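Local coordinates for protein probable WRKY transcription factor 52 (Arabidopsis thaliana, PDB 4C6S) that acts as a plant immune receptor and W-box-binding transcription factor, pairing with RPS4 to recognise the pathogen effectors AvrRps4 and PopP2, at residues F20-I33 / L131-F144. Sequence-based numbering, arbitrary orientation.
With NA (sodium ion), chain H; NA (sodium ion), chain G.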
loop_
_atom_site.group_PDB
_atom_site.type_symbol
_atom_site.label_atom_id
_atom_site.label_comp_id
_atom_site.label_asym_id
_atom_site.label_seq_id
_atom_site.Cartn_x
_atom_site.Cartn_y
_atom_site.Cartn_z
ATOM N N PHE A 20 1.158 -3.988 0.330
ATOM C CA PHE A 20 0.680 -3.915 -1.061
ATOM C C PHE A 20 -0.470 -4.869 -1.406
ATOM O O PHE A 20 -1.463 -4.463 -2.012
ATOM C CB PHE A 20 1.848 -4.183 -2.025
ATOM C CG PHE A 20 1.445 -4.207 -3.471
ATOM C CD1 PHE A 20 1.171 -3.018 -4.154
ATOM C CD2 PHE A 20 1.343 -5.413 -4.154
ATOM C CE1 PHE A 20 0.814 -3.049 -5.514
ATOM C CE2 PHE A 20 0.982 -5.455 -5.513
ATOM C CZ PHE A 20 0.710 -4.261 -6.184
ATOM N N VAL A 21 -0.336 -6.138 -1.039
ATOM C CA VAL A 21 -1.348 -7.129 -1.401
ATOM C C VAL A 21 -2.699 -6.817 -0.757
ATOM O O VAL A 21 -3.761 -7.093 -1.336
ATOM C CB VAL A 21 -0.858 -8.545 -1.061
ATOM C CG1 VAL A 21 -1.983 -9.574 -1.143
ATOM C CG2 VAL A 21 0.308 -8.927 -2.014
ATOM N N SER A 22 -2.677 -6.218 0.431
ATOM C CA SER A 22 -3.949 -5.951 1.110
ATOM C C SER A 22 -4.713 -4.886 0.309
ATOM O O SER A 22 -5.944 -4.917 0.229
ATOM C CB SER A 22 -3.748 -5.528 2.570
ATOM O OG SER A 22 -3.269 -4.200 2.682
ATOM N N HIS A 23 -3.982 -3.961 -0.298
ATOM C CA HIS A 23 -4.628 -2.935 -1.108
ATOM C C HIS A 23 -5.154 -3.539 -2.391
ATOM O O HIS A 23 -6.224 -3.150 -2.867
ATOM C CB HIS A 23 -3.668 -1.783 -1.428
ATOM C CG HIS A 23 -3.115 -1.116 -0.214
ATOM N ND1 HIS A 23 -3.872 -0.319 0.613
ATOM C CD2 HIS A 23 -1.864 -1.128 0.316
ATOM C CE1 HIS A 23 -3.115 0.138 1.599
ATOM N NE2 HIS A 23 -1.888 -0.336 1.428
ATOM N N LEU A 24 -4.393 -4.471 -2.960
ATOM C CA LEU A 24 -4.805 -5.146 -4.193
ATOM C C LEU A 24 -6.069 -5.962 -3.951
ATOM O O LEU A 24 -7.017 -5.896 -4.734
ATOM C CB LEU A 24 -3.679 -6.051 -4.728
ATOM C CG LEU A 24 -3.999 -6.863 -5.998
ATOM C CD1 LEU A 24 -4.419 -5.953 -7.161
ATOM C CD2 LEU A 24 -2.787 -7.700 -6.400
ATOM N N SER A 25 -6.091 -6.723 -2.857
ATOM C CA SER A 25 -7.274 -7.486 -2.482
ATOM C C SER A 25 -8.496 -6.598 -2.285
ATOM O O SER A 25 -9.608 -6.932 -2.741
ATOM C CB SER A 25 -7.008 -8.270 -1.188
ATOM O OG SER A 25 -8.129 -9.043 -0.803
ATOM N N GLU A 26 -8.310 -5.482 -1.586
ATOM C CA GLU A 26 -9.447 -4.611 -1.301
ATOM C C GLU A 26 -9.933 -3.950 -2.590
ATOM O O GLU A 26 -11.133 -3.720 -2.761
ATOM C CB GLU A 26 -9.084 -3.571 -0.235
ATOM C CG GLU A 26 -10.105 -2.453 -0.046
ATOM C CD GLU A 26 -11.435 -2.926 0.529
ATOM O OE1 GLU A 26 -11.538 -4.096 0.972
ATOM O OE2 GLU A 26 -12.381 -2.110 0.543
ATOM N N ALA A 27 -9.015 -3.645 -3.500
ATOM C CA ALA A 27 -9.419 -3.015 -4.756
ATOM C C ALA A 27 -10.210 -3.990 -5.631
ATOM O O ALA A 27 -11.191 -3.611 -6.279
ATOM C CB ALA A 27 -8.197 -2.468 -5.496
ATOM N N LEU A 28 -9.785 -5.251 -5.666
ATOM C CA LEU A 28 -10.570 -6.266 -6.380
ATOM C C LEU A 28 -11.967 -6.399 -5.781
ATOM O O LEU A 28 -12.963 -6.466 -6.511
ATOM C CB LEU A 28 -9.859 -7.623 -6.360
ATOM C CG LEU A 28 -8.606 -7.722 -7.227
ATOM C CD1 LEU A 28 -7.842 -8.985 -6.852
ATOM C CD2 LEU A 28 -8.987 -7.729 -8.705
ATOM N N ARG A 29 -12.054 -6.425 -4.453
ATOM C CA ARG A 29 -13.354 -6.549 -3.799
ATOM C C ARG A 29 -14.271 -5.362 -4.115
ATOM O O ARG A 29 -15.475 -5.532 -4.315
ATOM C CB ARG A 29 -13.168 -6.682 -2.285
ATOM C CG ARG A 29 -14.373 -7.219 -1.568
ATOM C CD ARG A 29 -14.248 -6.985 -0.082
ATOM N NE ARG A 29 -14.088 -5.567 0.229
ATOM C CZ ARG A 29 -15.071 -4.670 0.186
ATOM N NH1 ARG A 29 -16.298 -5.029 -0.169
ATOM N NH2 ARG A 29 -14.823 -3.405 0.488
ATOM N N ARG A 30 -13.701 -4.159 -4.149
ATOM C CA ARG A 30 -14.476 -2.965 -4.467
ATOM C C ARG A 30 -15.048 -3.038 -5.868
ATOM O O ARG A 30 -16.070 -2.425 -6.161
ATOM C CB ARG A 30 -13.621 -1.700 -4.350
ATOM C CG ARG A 30 -13.352 -1.230 -2.933
ATOM C CD ARG A 30 -12.883 0.224 -2.940
ATOM N NE ARG A 30 -11.803 0.441 -3.902
ATOM C CZ ARG A 30 -10.510 0.369 -3.598
ATOM N NH1 ARG A 30 -10.138 0.091 -2.357
ATOM N NH2 ARG A 30 -9.589 0.578 -4.532
ATOM N N LYS A 31 -14.378 -3.796 -6.724
ATOM C CA LYS A 31 -14.760 -3.907 -8.121
ATOM C C LYS A 31 -15.782 -5.020 -8.272
ATOM O O LYS A 31 -16.316 -5.245 -9.360
ATOM C CB LYS A 31 -13.516 -4.229 -8.958
ATOM C CG LYS A 31 -13.692 -4.017 -10.449
ATOM C CD LYS A 31 -13.815 -2.535 -10.767
ATOM C CE LYS A 31 -13.877 -2.294 -12.264
ATOM N NZ LYS A 31 -13.751 -0.841 -12.604
ATOM N N GLY A 32 -16.060 -5.718 -7.174
ATOM C CA GLY A 32 -17.046 -6.782 -7.193
ATOM C C GLY A 32 -16.417 -8.115 -7.535
ATOM O O GLY A 32 -17.109 -9.060 -7.926
ATOM N N ILE A 33 -15.107 -8.202 -7.360
ATOM C CA ILE A 33 -14.382 -9.410 -7.713
ATOM C C ILE A 33 -13.928 -10.146 -6.458
ATOM O O ILE A 33 -13.021 -9.698 -5.757
ATOM C CB ILE A 33 -13.177 -9.088 -8.613
ATOM C CG1 ILE A 33 -13.644 -8.472 -9.937
ATOM C CG2 ILE A 33 -12.356 -10.325 -8.880
ATOM C CD1 ILE A 33 -12.497 -7.903 -10.765
ATOM N N LEU A 131 -0.519 1.168 -9.739
ATOM C CA LEU A 131 -0.202 -0.226 -10.075
ATOM C C LEU A 131 -1.366 -1.140 -9.715
ATOM O O LEU A 131 -1.769 -1.987 -10.526
ATOM C CB LEU A 131 1.067 -0.691 -9.361
ATOM C CG LEU A 131 1.452 -2.159 -9.560
ATOM C CD1 LEU A 131 1.639 -2.481 -11.064
ATOM C CD2 LEU A 131 2.749 -2.454 -8.772
ATOM N N VAL A 132 -1.922 -0.960 -8.521
ATOM C CA VAL A 132 -3.107 -1.734 -8.144
ATOM C C VAL A 132 -4.242 -1.533 -9.145
ATOM O O VAL A 132 -4.857 -2.509 -9.594
ATOM C CB VAL A 132 -3.596 -1.392 -6.726
ATOM C CG1 VAL A 132 -5.009 -1.957 -6.474
ATOM C CG2 VAL A 132 -2.625 -1.955 -5.702
ATOM N N GLU A 133 -4.533 -0.281 -9.483
ATOM C CA GLU A 133 -5.623 -0.009 -10.422
ATOM C C GLU A 133 -5.350 -0.662 -11.769
ATOM O O GLU A 133 -6.274 -1.130 -12.427
ATOM C CB GLU A 133 -5.828 1.493 -10.621
ATOM C CG GLU A 133 -6.423 2.206 -9.416
ATOM C CD GLU A 133 -6.716 3.676 -9.690
ATOM O OE1 GLU A 133 -5.972 4.303 -10.478
ATOM O OE2 GLU A 133 -7.694 4.202 -9.112
ATOM N N GLU A 134 -4.083 -0.692 -12.179
ATOM C CA GLU A 134 -3.724 -1.312 -13.453
ATOM C C GLU A 134 -3.982 -2.807 -13.420
ATOM O O GLU A 134 -4.483 -3.379 -14.387
ATOM C CB GLU A 134 -2.259 -1.016 -13.798
ATOM C CG GLU A 134 -2.075 0.433 -14.173
ATOM C CD GLU A 134 -0.632 0.825 -14.385
ATOM O OE1 GLU A 134 0.266 0.084 -13.925
ATOM O OE2 GLU A 134 -0.407 1.882 -15.011
ATOM N N ILE A 135 -3.623 -3.444 -12.311
ATOM C CA ILE A 135 -3.833 -4.881 -12.189
ATOM C C ILE A 135 -5.333 -5.174 -12.182
ATOM O O ILE A 135 -5.796 -6.085 -12.878
ATOM C CB ILE A 135 -3.196 -5.421 -10.904
ATOM C CG1 ILE A 135 -1.682 -5.232 -10.982
ATOM C CG2 ILE A 135 -3.563 -6.896 -10.716
ATOM C CD1 ILE A 135 -0.991 -5.252 -9.595
ATOM N N VAL A 136 -6.086 -4.400 -11.405
ATOM C CA VAL A 136 -7.542 -4.555 -11.345
ATOM C C VAL A 136 -8.203 -4.368 -12.717
ATOM O O VAL A 136 -9.074 -5.147 -13.093
ATOM C CB VAL A 136 -8.180 -3.608 -10.302
ATOM C CG1 VAL A 136 -9.709 -3.616 -10.411
ATOM C CG2 VAL A 136 -7.745 -4.023 -8.896
ATOM N N ARG A 137 -7.786 -3.359 -13.472
ATOM C CA ARG A 137 -8.416 -3.104 -14.768
ATOM C C ARG A 137 -8.182 -4.283 -15.708
ATOM O O ARG A 137 -9.079 -4.706 -16.438
ATOM C CB ARG A 137 -7.879 -1.819 -15.392
ATOM C CG ARG A 137 -8.311 -1.584 -16.823
ATOM C CD ARG A 137 -7.862 -0.205 -17.283
ATOM N NE ARG A 137 -6.420 -0.083 -17.134
ATOM C CZ ARG A 137 -5.788 1.016 -16.732
ATOM N NH1 ARG A 137 -6.469 2.127 -16.448
ATOM N NH2 ARG A 137 -4.466 1.003 -16.623
ATOM N N ASP A 138 -6.970 -4.820 -15.672
ATOM C CA ASP A 138 -6.601 -5.962 -16.502
ATOM C C ASP A 138 -7.446 -7.179 -16.132
ATOM O O ASP A 138 -8.059 -7.800 -17.011
ATOM C CB ASP A 138 -5.099 -6.246 -16.306
ATOM C CG ASP A 138 -4.593 -7.428 -17.130
ATOM O OD1 ASP A 138 -5.319 -7.939 -18.008
ATOM O OD2 ASP A 138 -3.433 -7.842 -16.902
ATOM N N VAL A 139 -7.489 -7.520 -14.845
ATOM C CA VAL A 139 -8.258 -8.692 -14.405
ATOM C C VAL A 139 -9.741 -8.508 -14.707
ATOM O O VAL A 139 -10.404 -9.411 -15.230
ATOM C CB VAL A 139 -8.032 -8.980 -12.905
ATOM C CG1 VAL A 139 -9.009 -10.059 -12.402
ATOM C CG2 VAL A 139 -6.575 -9.405 -12.680
ATOM N N TYR A 140 -10.245 -7.319 -14.408
ATOM C CA TYR A 140 -11.666 -7.024 -14.617
ATOM C C TYR A 140 -12.094 -7.135 -16.066
ATOM O O TYR A 140 -13.045 -7.840 -16.383
ATOM C CB TYR A 140 -11.971 -5.612 -14.114
ATOM C CG TYR A 140 -13.388 -5.152 -14.386
ATOM C CD1 TYR A 140 -14.462 -5.759 -13.761
ATOM C CD2 TYR A 140 -13.640 -4.100 -15.257
ATOM C CE1 TYR A 140 -15.760 -5.333 -14.001
ATOM C CE2 TYR A 140 -14.932 -3.665 -15.501
ATOM C CZ TYR A 140 -15.987 -4.293 -14.867
ATOM O OH TYR A 140 -17.275 -3.875 -15.093
ATOM N N GLU A 141 -11.395 -6.427 -16.950
ATOM C CA GLU A 141 -11.822 -6.352 -18.335
ATOM C C GLU A 141 -11.566 -7.662 -19.062
ATOM O O GLU A 141 -12.267 -8.004 -20.001
ATOM C CB GLU A 141 -11.156 -5.170 -19.040
ATOM C CG GLU A 141 -11.647 -3.836 -18.491
ATOM C CD GLU A 141 -11.296 -2.659 -19.367
ATOM O OE1 GLU A 141 -11.039 -2.853 -20.573
ATOM O OE2 GLU A 141 -11.284 -1.525 -18.842
ATOM N N THR A 142 -10.564 -8.408 -18.608
ATOM C CA THR A 142 -10.234 -9.659 -19.271
ATOM C C THR A 142 -11.180 -10.792 -18.868
ATOM O O THR A 142 -11.472 -11.667 -19.672
ATOM C CB THR A 142 -8.767 -10.062 -19.001
ATOM O OG1 THR A 142 -7.909 -8.955 -19.308
ATOM C CG2 THR A 142 -8.369 -11.246 -19.858
ATOM N N HIS A 143 -11.677 -10.773 -17.635
ATOM C CA HIS A 143 -12.343 -11.966 -17.094
ATOM C C HIS A 143 -13.689 -11.755 -16.415
ATOM O O HIS A 143 -14.427 -12.722 -16.192
ATOM C CB HIS A 143 -11.397 -12.678 -16.120
ATOM C CG HIS A 143 -10.107 -13.094 -16.748
ATOM N ND1 HIS A 143 -10.033 -14.095 -17.689
ATOM C CD2 HIS A 143 -8.844 -12.624 -16.591
ATOM C CE1 HIS A 143 -8.777 -14.235 -18.083
ATOM N NE2 HIS A 143 -8.037 -13.357 -17.425
ATOM N N PHE A 144 -14.015 -10.511 -16.094
ATOM C CA PHE A 144 -15.212 -10.225 -15.310
ATOM C C PHE A 144 -16.082 -9.169 -15.960
ATOM O O PHE A 144 -16.991 -8.612 -15.338
ATOM C CB PHE A 144 -14.818 -9.789 -13.900
ATOM C CG PHE A 144 -14.171 -10.876 -13.097
ATOM C CD1 PHE A 144 -14.951 -11.766 -12.368
ATOM C CD2 PHE A 144 -12.794 -11.029 -13.088
ATOM C CE1 PHE A 144 -14.368 -12.774 -11.636
ATOM C CE2 PHE A 144 -12.200 -12.040 -12.354
ATOM C CZ PHE A 144 -12.989 -12.915 -11.628
HETATM NA NA NA H . -10.584 -6.251 1.441
HETATM NA NA NA G . 0.594 -2.239 -14.992
#
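V132 fits as a knob into a hole formed by F20, H23, L24 and A27, joining the first long helix and the last helix of the TIR domain, a worked example of how two helices on one side of a sheet interlock. In this flavodoxin-like fold, a parallel sheet of strand order 2-1-3-4-5 carries helices 20-30 and 128-143 on one face; the axes of 20-30 and 131-143 cross at -43° and come within 9.6 Å of each other.

Apolar packing dominates. V132 divides its branches: CG1, anti to the backbone N (chi1 167°), presses on A27 CB at a tight 3.4 Å, while CG2 reaches F20 CE1. A27 offers only a methyl here, which also meets V136 CG2. F20 CZ meets both L131 CD2 and I135 CD1, the latter at the ring edge; Y98 of strand 92-98 stacks on this ring. One turn on, L24 CD1 lies 3.8 Å from I135 CG2, and L28 CD2 slides past V136 CG2. L24 and L28 also touch strands 59-65 and 8-12, tying the helix pair to the sheet.

Beyond the helix, G32 closes a Schellman motif with positive phi, and the chain turns to deliver I33 to F144. I33 CG2 makes a CH-pi contact over the F144 face, 4.0 Å from the centroid, and CD1 approaches the Y140 ring at its edge.

The second subunit borders this contact: its H23 stacks on H23 and packs against V132. Away from the interface, E134 OE1 binds a sodium ion together with H120, and E26 OE1 binds another while R29 grips the same carboxylate side-on.

A cation-pi contact completes the pairing at the more exposed margin. K31, bent at chi2 (69°), crosses Y140 at about a right angle; CE sits 3.5 Å from the ring centroid, almost on the normal, and NZ lies 4.5 Å from that centroid over the same face.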